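Local coordinates for peptidase S8 and S53, subtilisin, kexin, sedolisin (Mycobacterium smegmatis, PDB 4KG7), which probably cleaves proteins as MycP3, the mycosin-type, subtilisin-like serine protease of the ESX-3 type VII secretion system, at residues Thr68-Asp73 with Met171-Ile176; Ala164-Ala169 with Gly196-Tyr201; Asn177-Thr182 with Ala321-Ser326; Ala208-Ala213 with Pro257-Val262. All coordinates share one frame; numbering follows the deposited sequence.

How the contacts relate
Contacts 1 and 4 pair neighbouring strands of one parallel sheet, and strands 175-178 and 209-213 join them: Ile-176 N lies 2.8 Å from Val-209 O. Contact 2 lies in the helical layer on one side, and contact 3 joins the sheet to helix 318-335. In contact 2, Ala-168 CB packs 3.6 Å from Ala-70 CB of contact 1, and Leu-199 O meets Ile-210 CD1 of contact 4 at 3.6 Å. In contact 3, Ser-326 OG is 3.2 Å from Val-211 CB; its centre is about 8 Å from that of contact 4. Asp-73 ends strand 68-73 of contact 1, and with His-104 and Ser-319, the other predicted charge-relay residues, it gathers near contact 3, where Ser-179 CB is 3.5 Å from Asp-73 OD2.

Contact 1: residues Thr68-Asp73 with Met171-Ile176; sequences TVAVID and MGARVI
Within the parallel central sheet of the subtilisin fold, Val-69 and Ala-70 of strand 68-73 pair with Val-175 and Ile-176, where strand 175-178 begins. The CA atoms of Val-69 and Val-175 are 4.8 Å apart, and those of Ala-70 and Ile-176 4.7 Å. Ala-70 N donates to Val-175 O at 2.9 Å, while Val-69 CA makes a CA-H...O contact of 3.3 Å with the same oxygen. Thr-68 O is gripped twice: by Arg-174 N at 2.9 Å and weakly by Val-175 N at 3.4 Å. Two successive N-H groups can reach one acceptor because Arg-174 has helix-like backbone angles (psi -27°) instead of extended ones.

Side chains then sort onto two faces. Val-69 and Val-175 lie alongside each other and point the same way, on the face where Val-69 also meets Ile-112 of helix 104-113. On the other, Ala-70 CB touches Ala-173 CB at 3.8 Å, and Ile-72 CD1 presses on Ile-176 CG2 at 3.5 Å; CG1 of Ile-72 stands beside its backbone N (chi1 -61°), and an extended second torsion (-177°) carries CD1 on toward Ile-176. Helix 150-170 covers this face and ends in a Schellman motif at Gly-172. Asp-73, the last residue of the strand and the predicted charge-relay aspartate, is hydrogen-bonded to His-104, as is typical of subtilases.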
loop_
_atom_site.group_PDB
_atom_site.type_symbol
_atom_site.label_atom_id
_atom_site.label_comp_id
_atom_site.label_asym_id
_atom_site.label_seq_id
_atom_site.Cartn_x
_atom_site.Cartn_y
_atom_site.Cartn_z
ATOM N N THR A 68 12.924 7.676 4.152
ATOM C CA THR A 68 11.658 8.016 4.784
ATOM C C THR A 68 10.534 7.430 3.942
ATOM O O THR A 68 10.464 7.701 2.746
ATOM C CB THR A 68 11.466 9.538 4.884
ATOM O OG1 THR A 68 12.515 10.098 5.701
ATOM C CG2 THR A 68 10.157 9.855 5.524
ATOM N N VAL A 69 9.668 6.645 4.562
ATOM C CA VAL A 69 8.518 6.048 3.895
ATOM C C VAL A 69 7.255 6.645 4.473
ATOM O O VAL A 69 7.037 6.597 5.699
ATOM C CB VAL A 69 8.467 4.505 4.079
ATOM C CG1 VAL A 69 7.297 3.911 3.329
ATOM C CG2 VAL A 69 9.784 3.834 3.661
ATOM N N ALA A 70 6.421 7.210 3.612
ATOM C CA ALA A 70 5.110 7.702 4.060
ATOM C C ALA A 70 4.096 6.575 3.997
ATOM O O ALA A 70 4.015 5.892 2.991
ATOM C CB ALA A 70 4.638 8.853 3.193
ATOM N N VAL A 71 3.312 6.426 5.061
ATOM C CA VAL A 71 2.246 5.432 5.160
ATOM C C VAL A 71 0.943 6.232 5.119
ATOM O O VAL A 71 0.586 6.899 6.093
ATOM C CB VAL A 71 2.422 4.628 6.468
ATOM C CG1 VAL A 71 1.267 3.653 6.663
ATOM C CG2 VAL A 71 3.742 3.886 6.453
ATOM N N ILE A 72 0.298 6.209 3.959
ATOM C CA ILE A 72 -0.969 6.886 3.727
ATOM C C ILE A 72 -2.019 5.839 4.004
ATOM O O ILE A 72 -2.188 4.937 3.226
ATOM C CB ILE A 72 -1.025 7.448 2.300
ATOM C CG1 ILE A 72 0.111 8.469 2.098
ATOM C CG2 ILE A 72 -2.389 8.032 2.029
ATOM C CD1 ILE A 72 0.077 9.131 0.731
ATOM N N ASP A 73 -2.669 5.912 5.171
ATOM C CA ASP A 73 -3.440 4.759 5.647
ATOM C C ASP A 73 -4.419 5.199 6.730
ATOM O O ASP A 73 -4.904 6.325 6.716
ATOM C CB ASP A 73 -2.471 3.675 6.119
ATOM C CG ASP A 73 -2.983 2.275 5.896
ATOM O OD1 ASP A 73 -3.923 1.899 6.601
ATOM O OD2 ASP A 73 -2.439 1.509 5.047
ATOM N N MET A 171 6.861 16.446 2.397
ATOM C CA MET A 171 7.536 16.095 3.670
ATOM C C MET A 171 8.838 15.291 3.488
ATOM O O MET A 171 9.510 14.974 4.483
ATOM C CB MET A 171 6.577 15.354 4.602
ATOM C CG MET A 171 5.487 16.251 5.169
ATOM S SD MET A 171 4.385 15.344 6.262
ATOM C CE MET A 171 5.386 15.237 7.734
ATOM N N GLY A 172 9.216 14.989 2.254
ATOM C CA GLY A 172 10.490 14.357 1.964
ATOM C C GLY A 172 10.447 12.842 1.813
ATOM O O GLY A 172 11.498 12.190 1.763
ATOM N N ALA A 173 9.260 12.265 1.744
ATOM C CA ALA A 173 9.144 10.843 1.520
ATOM C C ALA A 173 9.811 10.408 0.238
ATOM O O ALA A 173 9.526 10.969 -0.824
ATOM C CB ALA A 173 7.687 10.417 1.485
ATOM N N ARG A 174 10.667 9.391 0.368
ATOM C CA ARG A 174 11.343 8.707 -0.725
ATOM C C ARG A 174 10.515 7.564 -1.303
ATOM O O ARG A 174 10.696 7.166 -2.459
ATOM C CB ARG A 174 12.657 8.130 -0.185
ATOM C CG ARG A 174 13.651 9.175 0.266
ATOM C CD ARG A 174 14.475 9.634 -0.920
ATOM N NE ARG A 174 15.602 8.730 -1.130
ATOM C CZ ARG A 174 16.410 8.713 -2.189
ATOM N NH1 ARG A 174 16.214 9.520 -3.216
ATOM N NH2 ARG A 174 17.416 7.840 -2.222
ATOM N N VAL A 175 9.654 6.993 -0.472
ATOM C CA VAL A 175 8.739 5.920 -0.849
ATOM C C VAL A 175 7.420 6.325 -0.239
ATOM O O VAL A 175 7.399 6.793 0.910
ATOM C CB VAL A 175 9.197 4.541 -0.285
ATOM C CG1 VAL A 175 8.236 3.440 -0.685
ATOM C CG2 VAL A 175 10.618 4.212 -0.744
ATOM N N ILE A 176 6.324 6.185 -0.994
ATOM C CA ILE A 176 4.994 6.527 -0.508
ATOM C C ILE A 176 4.143 5.262 -0.675
ATOM O O ILE A 176 3.938 4.778 -1.800
ATOM C CB ILE A 176 4.399 7.687 -1.326
ATOM C CG1 ILE A 176 5.192 8.965 -1.077
ATOM C CG2 ILE A 176 2.936 7.905 -0.941
ATOM C CD1 ILE A 176 4.836 10.139 -1.984
#

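Contact 2: residues Ala164-Ala169 with Gly196-Tyr201; sequences AVVRAA and GAALRY
Val-166 and Ala-198 mark the nearest backbone approach between helices 150-170 and 193-205, neighbours in the helical layer on one side of the subtilisin-fold sheet. The two segments run almost parallel, with an angle of 15° between their directions and an axis separation of 8.7 Å. Such close spacing fits the small residue at the interface: Ala-198 points toward the partner helix and receives Val-166 CG2 on its CB at 3.8 Å.

No hydrogen bond joins the two segments; side chain meets side chain through carbon atoms. Val-165 divides its branches, CG1 lying 3.6 Å from a backbone atom, Ala-198 O, and CG2 meeting Leu-199 CD2 at 4.0 Å. Although the Leu-199 side chain starts out away from helix 150-170, its end swings back and crosses Val-165 at about a right angle. Val-165 also touches Ile-72, tying the pair to the sheet beneath.

A polar link between the two helices runs from Tyr-201 OH to Asp-170 OD1, a hydrogen bond to the residue just after 164-169. With CG anti to the backbone N (chi1 172°), the tyrosine extends toward helix 150-170 to reach that partner, and on its way ring atom CE2 comes to 4.0 Å from Val-166 CG1.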
loop_
_atom_site.group_PDB
_atom_site.type_symbol
_atom_site.label_atom_id
_atom_site.label_comp_id
_atom_site.label_asym_id
_atom_site.label_seq_id
_atom_site.Cartn_x
_atom_site.Cartn_y
_atom_site.Cartn_z
ATOM N N ALA A 164 -2.979 14.058 0.210
ATOM C CA ALA A 164 -2.051 13.304 1.068
ATOM C C ALA A 164 -0.780 12.926 0.335
ATOM O O ALA A 164 0.293 12.874 0.930
ATOM C CB ALA A 164 -2.733 12.064 1.612
ATOM N N VAL A 165 -0.908 12.628 -0.941
ATOM C CA VAL A 165 0.244 12.276 -1.763
ATOM C C VAL A 165 1.191 13.460 -1.902
ATOM O O VAL A 165 2.387 13.315 -1.744
ATOM C CB VAL A 165 -0.211 11.715 -3.135
ATOM C CG1 VAL A 165 0.904 11.745 -4.174
ATOM C CG2 VAL A 165 -0.815 10.320 -2.987
ATOM N N VAL A 166 0.639 14.633 -2.200
ATOM C CA VAL A 166 1.427 15.849 -2.250
ATOM C C VAL A 166 2.072 16.118 -0.898
ATOM O O VAL A 166 3.246 16.465 -0.831
ATOM C CB VAL A 166 0.566 17.028 -2.679
ATOM C CG1 VAL A 166 1.347 18.322 -2.491
ATOM C CG2 VAL A 166 0.140 16.821 -4.119
ATOM N N ARG A 167 1.303 15.987 0.181
ATOM C CA ARG A 167 1.849 16.219 1.528
ATOM C C ARG A 167 3.015 15.275 1.840
ATOM O O ARG A 167 4.054 15.714 2.300
ATOM C CB ARG A 167 0.730 16.059 2.551
ATOM C CG ARG A 167 1.094 16.440 3.964
ATOM C CD ARG A 167 -0.099 16.201 4.877
ATOM N NE ARG A 167 0.139 16.783 6.205
ATOM C CZ ARG A 167 0.064 18.088 6.511
ATOM N NH1 ARG A 167 -0.356 18.981 5.614
ATOM N NH2 ARG A 167 0.311 18.503 7.765
ATOM N N ALA A 168 2.856 13.998 1.519
ATOM C CA ALA A 168 3.911 13.018 1.744
ATOM C C ALA A 168 5.175 13.399 0.983
ATOM O O ALA A 168 6.266 13.359 1.518
ATOM C CB ALA A 168 3.448 11.650 1.313
ATOM N N ALA A 169 5.018 13.714 -0.294
ATOM C CA ALA A 169 6.172 14.082 -1.134
ATOM C C ALA A 169 6.847 15.306 -0.594
ATOM O O ALA A 169 8.082 15.348 -0.496
ATOM C CB ALA A 169 5.737 14.308 -2.579
ATOM N N GLY A 196 -4.311 12.271 -10.602
ATOM C CA GLY A 196 -3.240 12.049 -11.551
ATOM C C GLY A 196 -2.138 13.088 -11.433
ATOM O O GLY A 196 -0.955 12.756 -11.409
ATOM N N ALA A 197 -2.522 14.350 -11.323
ATOM C CA ALA A 197 -1.548 15.436 -11.192
ATOM C C ALA A 197 -0.705 15.274 -9.928
ATOM O O ALA A 197 0.504 15.514 -9.934
ATOM C CB ALA A 197 -2.230 16.787 -11.199
ATOM N N ALA A 198 -1.368 14.951 -8.831
ATOM C CA ALA A 198 -0.672 14.709 -7.567
ATOM C C ALA A 198 0.342 13.573 -7.658
ATOM O O ALA A 198 1.486 13.673 -7.177
ATOM C CB ALA A 198 -1.696 14.434 -6.486
ATOM N N LEU A 199 -0.086 12.450 -8.231
ATOM C CA LEU A 199 0.804 11.290 -8.370
ATOM C C LEU A 199 1.987 11.576 -9.271
ATOM O O LEU A 199 3.094 11.177 -8.965
ATOM C CB LEU A 199 0.026 10.091 -8.894
ATOM C CG LEU A 199 -1.098 9.583 -7.964
ATOM C CD1 LEU A 199 -2.038 8.704 -8.752
ATOM C CD2 LEU A 199 -0.566 8.852 -6.726
ATOM N N ARG A 200 1.748 12.282 -10.370
ATOM C CA ARG A 200 2.825 12.714 -11.241
ATOM C C ARG A 200 3.806 13.650 -10.549
ATOM O O ARG A 200 5.007 13.519 -10.711
ATOM C CB ARG A 200 2.264 13.369 -12.503
ATOM C CG ARG A 200 3.327 13.761 -13.508
ATOM C CD ARG A 200 2.730 14.358 -14.760
ATOM N NE ARG A 200 3.730 14.981 -15.628
ATOM C CZ ARG A 200 4.221 16.210 -15.457
ATOM N NH1 ARG A 200 3.888 16.965 -14.414
ATOM N NH2 ARG A 200 5.103 16.690 -16.321
ATOM N N TYR A 201 3.294 14.618 -9.799
ATOM C CA TYR A 201 4.141 15.521 -9.009
ATOM C C TYR A 201 5.048 14.772 -8.053
ATOM O O TYR A 201 6.268 14.977 -7.990
ATOM C CB TYR A 201 3.258 16.506 -8.260
ATOM C CG TYR A 201 3.976 17.372 -7.251
ATOM C CD1 TYR A 201 4.764 18.422 -7.656
ATOM C CD2 TYR A 201 3.891 17.098 -5.898
ATOM C CE1 TYR A 201 5.427 19.207 -6.737
ATOM C CE2 TYR A 201 4.521 17.887 -4.950
ATOM C CZ TYR A 201 5.317 18.935 -5.382
ATOM O OH TYR A 201 5.966 19.761 -4.510
#

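Contact 3: residues Asn177-Thr182 with Ala321-Ser326; sequences NISLVT and AAAYVS
Asn-177 and Ser-326 face each other between the strand and the helix, each with its side chain directed at the opposite segment. CG of Asn-177 is anti to the backbone N (chi1 -174°), and the second torsion sets the amide plane almost perpendicular to the plane through CA, CB and CG. The amide end is thereby laid beside the hydroxyl of Ser-326 and the backbone around Ala-322 and Ala-323. Asn-177 CB approaches Ser-326 OG to 3.3 Å and Ser-326 CB to 4.0 Å, so the serine also packs on the asparagine CB.

Ser-326 holds OG beside its own backbone N (chi1 -71°), on the side of the helix that faces the strand. Ala-322 O, one turn earlier, already accepts the backbone Ser-326 N at 2.9 Å, as in a regular alpha helix. Helix 318-335 is the buried helix of the subtilisin fold that starts at the catalytic serine, here the predicted charge-relay residue Ser-319, and Asn-177 and Ser-179 lie against its opening turns.

Ser-179 has a comparable conformation, OG beside the backbone N (chi1 -76°), and its hydroxyl is hydrogen-bonded to Ser-319 O. That bond holds OG over the helix, 3.8 Å from Ala-322 CB and 4.0 Å from Ala-323 N. Ala-322 presents only its CB to the chain leaving the sheet. Val-108 of helix 104-113 touches both Asn-177 and Ser-179.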
loop_
_atom_site.group_PDB
_atom_site.type_symbol
_atom_site.label_atom_id
_atom_site.label_comp_id
_atom_site.label_asym_id
_atom_site.label_seq_id
_atom_site.Cartn_x
_atom_site.Cartn_y
_atom_site.Cartn_z
ATOM N N ASN A 177 3.653 4.737 0.439
ATOM C CA ASN A 177 2.897 3.499 0.497
ATOM C C ASN A 177 1.402 3.765 0.617
ATOM O O ASN A 177 0.966 4.468 1.542
ATOM C CB ASN A 177 3.368 2.648 1.679
ATOM C CG ASN A 177 2.715 1.287 1.685
ATOM O OD1 ASN A 177 3.191 0.342 1.068
ATOM N ND2 ASN A 177 1.592 1.186 2.348
ATOM N N ILE A 178 0.635 3.180 -0.303
ATOM C CA ILE A 178 -0.807 3.347 -0.354
ATOM C C ILE A 178 -1.424 1.948 -0.352
ATOM O O ILE A 178 -1.698 1.356 -1.393
ATOM C CB ILE A 178 -1.245 4.176 -1.581
ATOM C CG1 ILE A 178 -0.463 5.490 -1.685
ATOM C CG2 ILE A 178 -2.746 4.427 -1.582
ATOM C CD1 ILE A 178 -0.616 6.238 -2.991
ATOM N N SER A 179 -1.640 1.415 0.861
ATOM C CA SER A 179 -2.172 0.068 1.004
ATOM C C SER A 179 -3.699 -0.021 0.946
ATOM O O SER A 179 -4.254 -1.129 0.779
ATOM C CB SER A 179 -1.664 -0.559 2.294
ATOM O OG SER A 179 -0.318 -0.963 2.172
ATOM N N LEU A 180 -4.377 1.105 1.114
ATOM C CA LEU A 180 -5.816 1.181 0.922
ATOM C C LEU A 180 -6.156 1.264 -0.559
ATOM O O LEU A 180 -5.377 1.800 -1.355
ATOM C CB LEU A 180 -6.390 2.382 1.670
ATOM C CG LEU A 180 -6.160 2.440 3.195
ATOM C CD1 LEU A 180 -6.674 3.744 3.800
ATOM C CD2 LEU A 180 -6.754 1.203 3.828
ATOM N N VAL A 181 -7.318 0.735 -0.912
ATOM C CA VAL A 181 -7.780 0.628 -2.297
ATOM C C VAL A 181 -9.209 1.145 -2.388
ATOM O O VAL A 181 -10.054 0.828 -1.538
ATOM C CB VAL A 181 -7.813 -0.857 -2.742
ATOM C CG1 VAL A 181 -8.349 -1.038 -4.151
ATOM C CG2 VAL A 181 -6.432 -1.472 -2.627
ATOM N N THR A 182 -9.489 1.897 -3.441
ATOM C CA THR A 182 -10.835 2.237 -3.847
ATOM C C THR A 182 -11.063 1.722 -5.263
ATOM O O THR A 182 -10.201 1.899 -6.122
ATOM C CB THR A 182 -11.052 3.763 -3.813
ATOM O OG1 THR A 182 -10.809 4.216 -2.473
ATOM C CG2 THR A 182 -12.457 4.148 -4.277
ATOM N N ALA A 321 0.960 -6.929 0.983
ATOM C CA ALA A 321 1.882 -7.138 -0.129
ATOM C C ALA A 321 2.527 -5.797 -0.491
ATOM O O ALA A 321 3.742 -5.694 -0.677
ATOM C CB ALA A 321 1.123 -7.717 -1.323
ATOM N N ALA A 322 1.703 -4.761 -0.645
ATOM C CA ALA A 322 2.237 -3.419 -0.953
ATOM C C ALA A 322 3.238 -2.970 0.097
ATOM O O ALA A 322 4.299 -2.442 -0.219
ATOM C CB ALA A 322 1.101 -2.409 -1.065
ATOM N N ALA A 323 2.895 -3.210 1.364
ATOM C CA ALA A 323 3.773 -2.799 2.445
ATOM C C ALA A 323 5.138 -3.444 2.312
ATOM O O ALA A 323 6.170 -2.789 2.439
ATOM C CB ALA A 323 3.149 -3.139 3.778
ATOM N N TYR A 324 5.155 -4.736 2.034
ATOM C CA TYR A 324 6.440 -5.423 1.807
ATOM C C TYR A 324 7.220 -4.757 0.689
ATOM O O TYR A 324 8.427 -4.554 0.829
ATOM C CB TYR A 324 6.198 -6.897 1.474
ATOM C CG TYR A 324 5.990 -7.797 2.667
ATOM C CD1 TYR A 324 6.973 -7.897 3.664
ATOM C CD2 TYR A 324 4.897 -8.675 2.745
ATOM C CE1 TYR A 324 6.833 -8.733 4.743
ATOM C CE2 TYR A 324 4.750 -9.516 3.825
ATOM C CZ TYR A 324 5.733 -9.578 4.804
ATOM O OH TYR A 324 5.609 -10.453 5.856
ATOM N N VAL A 325 6.574 -4.466 -0.437
ATOM C CA VAL A 325 7.262 -3.840 -1.526
ATOM C C VAL A 325 7.806 -2.459 -1.176
ATOM O O VAL A 325 8.918 -2.125 -1.567
ATOM C CB VAL A 325 6.404 -3.810 -2.801
ATOM C CG1 VAL A 325 7.089 -3.010 -3.924
ATOM C CG2 VAL A 325 6.143 -5.229 -3.272
ATOM N N SER A 326 7.032 -1.654 -0.466
ATOM C CA SER A 326 7.550 -0.376 0.041
ATOM C C SER A 326 8.802 -0.548 0.898
ATOM O O SER A 326 9.755 0.238 0.813
ATOM C CB SER A 326 6.476 0.361 0.798
ATOM O OG SER A 326 5.507 0.832 -0.117
#

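Contact 4: residues Ala208-Ala213 with Pro257-Val262; sequences AVIVAA and PYVLSV
One face of the Tyr-258 ring is covered by Pro-257 CD, 4.0 Å above the plane and over its centre; the peptide bond before Pro-257 is cis. Tyr-258 O lies 3.6 Å from Ile-210 CB. From here the chain enters strand 259-265, which runs parallel to strand 209-213 in the central sheet of the subtilisin fold, the two segments twisted by 30°.

Three backbone bonds of 2.9 Å alternate along the pair: Leu-260 N to Ile-210 O, Ala-212 N to Leu-260 O, and Val-262 N to Ala-212 O. The first is nearly straight at its hydrogen, 178°. Toward the start of the strands a water takes over, accepting from Ile-210 N at 3.0 Å and lying within hydrogen-bonding distance of both Ala-208 O and Tyr-258 O, so it sits between the two chains just before they pair as strands.

On one face Val-211 CG1 meets Val-262 CG2 at 3.5 Å, next to Ser-326 and Val-325 of helix 318-335. On the opposite face, toward helix 193-205, Val-259 has CG1 anti to its backbone N (chi1 174°), and this branch is pushed against Ala-212 CB at 3.4 Å, tighter than a usual carbon-carbon contact.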
loop_
_atom_site.group_PDB
_atom_site.type_symbol
_atom_site.label_atom_id
_atom_site.label_comp_id
_atom_site.label_asym_id
_atom_site.label_seq_id
_atom_site.Cartn_x
_atom_site.Cartn_y
_atom_site.Cartn_z
ATOM N N ALA A 208 9.558 10.391 -5.852
ATOM C CA ALA A 208 9.158 9.357 -4.888
ATOM C C ALA A 208 8.709 8.088 -5.582
ATOM O O ALA A 208 8.011 8.165 -6.589
ATOM C CB ALA A 208 8.041 9.882 -4.004
ATOM N N VAL A 209 9.112 6.940 -5.037
ATOM C CA VAL A 209 8.555 5.668 -5.454
ATOM C C VAL A 209 7.203 5.484 -4.752
ATOM O O VAL A 209 7.136 5.422 -3.524
ATOM C CB VAL A 209 9.484 4.498 -5.076
ATOM C CG1 VAL A 209 8.812 3.169 -5.390
ATOM C CG2 VAL A 209 10.780 4.607 -5.847
ATOM N N ILE A 210 6.140 5.381 -5.547
ATOM C CA ILE A 210 4.797 5.257 -5.014
ATOM C C ILE A 210 4.352 3.817 -5.236
ATOM O O ILE A 210 4.387 3.306 -6.349
ATOM C CB ILE A 210 3.797 6.206 -5.697
ATOM C CG1 ILE A 210 4.272 7.682 -5.665
ATOM C CG2 ILE A 210 2.405 6.076 -5.082
ATOM C CD1 ILE A 210 3.437 8.578 -6.555
ATOM N N VAL A 211 3.969 3.186 -4.159
ATOM C CA VAL A 211 3.575 1.782 -4.134
ATOM C C VAL A 211 2.142 1.696 -3.651
ATOM O O VAL A 211 1.808 2.254 -2.608
ATOM C CB VAL A 211 4.496 0.967 -3.164
ATOM C CG1 VAL A 211 4.134 -0.503 -3.131
ATOM C CG2 VAL A 211 5.950 1.130 -3.547
ATOM N N ALA A 212 1.311 0.956 -4.393
ATOM C CA ALA A 212 -0.119 0.825 -4.084
ATOM C C ALA A 212 -0.563 -0.627 -4.114
ATOM O O ALA A 212 -0.154 -1.393 -4.986
ATOM C CB ALA A 212 -0.950 1.648 -5.081
ATOM N N ALA A 213 -1.425 -1.021 -3.190
ATOM C CA ALA A 213 -2.045 -2.326 -3.241
ATOM C C ALA A 213 -2.936 -2.466 -4.469
ATOM O O ALA A 213 -3.671 -1.544 -4.800
ATOM C CB ALA A 213 -2.886 -2.525 -1.982
ATOM N N PRO A 257 2.299 5.528 -15.354
ATOM C CA PRO A 257 3.423 4.799 -14.771
ATOM C C PRO A 257 3.848 5.243 -13.381
ATOM O O PRO A 257 4.857 4.768 -12.864
ATOM C CB PRO A 257 4.547 5.087 -15.763
ATOM C CG PRO A 257 4.283 6.491 -16.135
ATOM C CD PRO A 257 2.781 6.604 -16.233
ATOM N N TYR A 258 3.078 6.118 -12.754
ATOM C CA TYR A 258 3.503 6.781 -11.519
ATOM C C TYR A 258 3.467 5.881 -10.275
ATOM O O TYR A 258 4.122 6.189 -9.271
ATOM C CB TYR A 258 2.630 8.005 -11.276
ATOM C CG TYR A 258 2.517 8.866 -12.506
ATOM C CD1 TYR A 258 3.653 9.430 -13.124
ATOM C CD2 TYR A 258 1.299 9.110 -13.082
ATOM C CE1 TYR A 258 3.531 10.185 -14.276
ATOM C CE2 TYR A 258 1.164 9.885 -14.213
ATOM C CZ TYR A 258 2.283 10.432 -14.811
ATOM O OH TYR A 258 2.100 11.196 -15.944
ATOM N N VAL A 259 2.672 4.811 -10.346
ATOM C CA VAL A 259 2.356 3.964 -9.217
ATOM C C VAL A 259 2.780 2.528 -9.554
ATOM O O VAL A 259 2.545 2.068 -10.682
ATOM C CB VAL A 259 0.848 3.960 -8.944
ATOM C CG1 VAL A 259 0.496 2.947 -7.850
ATOM C CG2 VAL A 259 0.343 5.368 -8.593
ATOM N N LEU A 260 3.474 1.863 -8.635
ATOM C CA LEU A 260 3.827 0.457 -8.733
ATOM C C LEU A 260 2.725 -0.263 -7.988
ATOM O O LEU A 260 2.618 -0.160 -6.760
ATOM C CB LEU A 260 5.186 0.157 -8.093
ATOM C CG LEU A 260 5.631 -1.311 -8.065
ATOM C CD1 LEU A 260 5.579 -1.962 -9.453
ATOM C CD2 LEU A 260 7.039 -1.347 -7.462
ATOM N N SER A 261 1.900 -0.982 -8.756
ATOM C CA SER A 261 0.750 -1.715 -8.235
ATOM C C SER A 261 1.135 -3.152 -7.879
ATOM O O SER A 261 1.720 -3.866 -8.695
ATOM C CB SER A 261 -0.389 -1.674 -9.264
ATOM O OG SER A 261 -1.482 -2.510 -8.879
ATOM N N VAL A 262 0.795 -3.544 -6.646
ATOM C CA VAL A 262 1.283 -4.744 -6.033
ATOM C C VAL A 262 0.178 -5.756 -5.760
ATOM O O VAL A 262 -0.736 -5.492 -4.970
ATOM C CB VAL A 262 1.967 -4.415 -4.694
ATOM C CG1 VAL A 262 2.583 -5.644 -4.066
ATOM C CG2 VAL A 262 3.018 -3.358 -4.864
HETATM O O HOH W 1 6.665 6.373 -8.336
HETATM O O HOH W 2 6.209 3.600 -8.436
#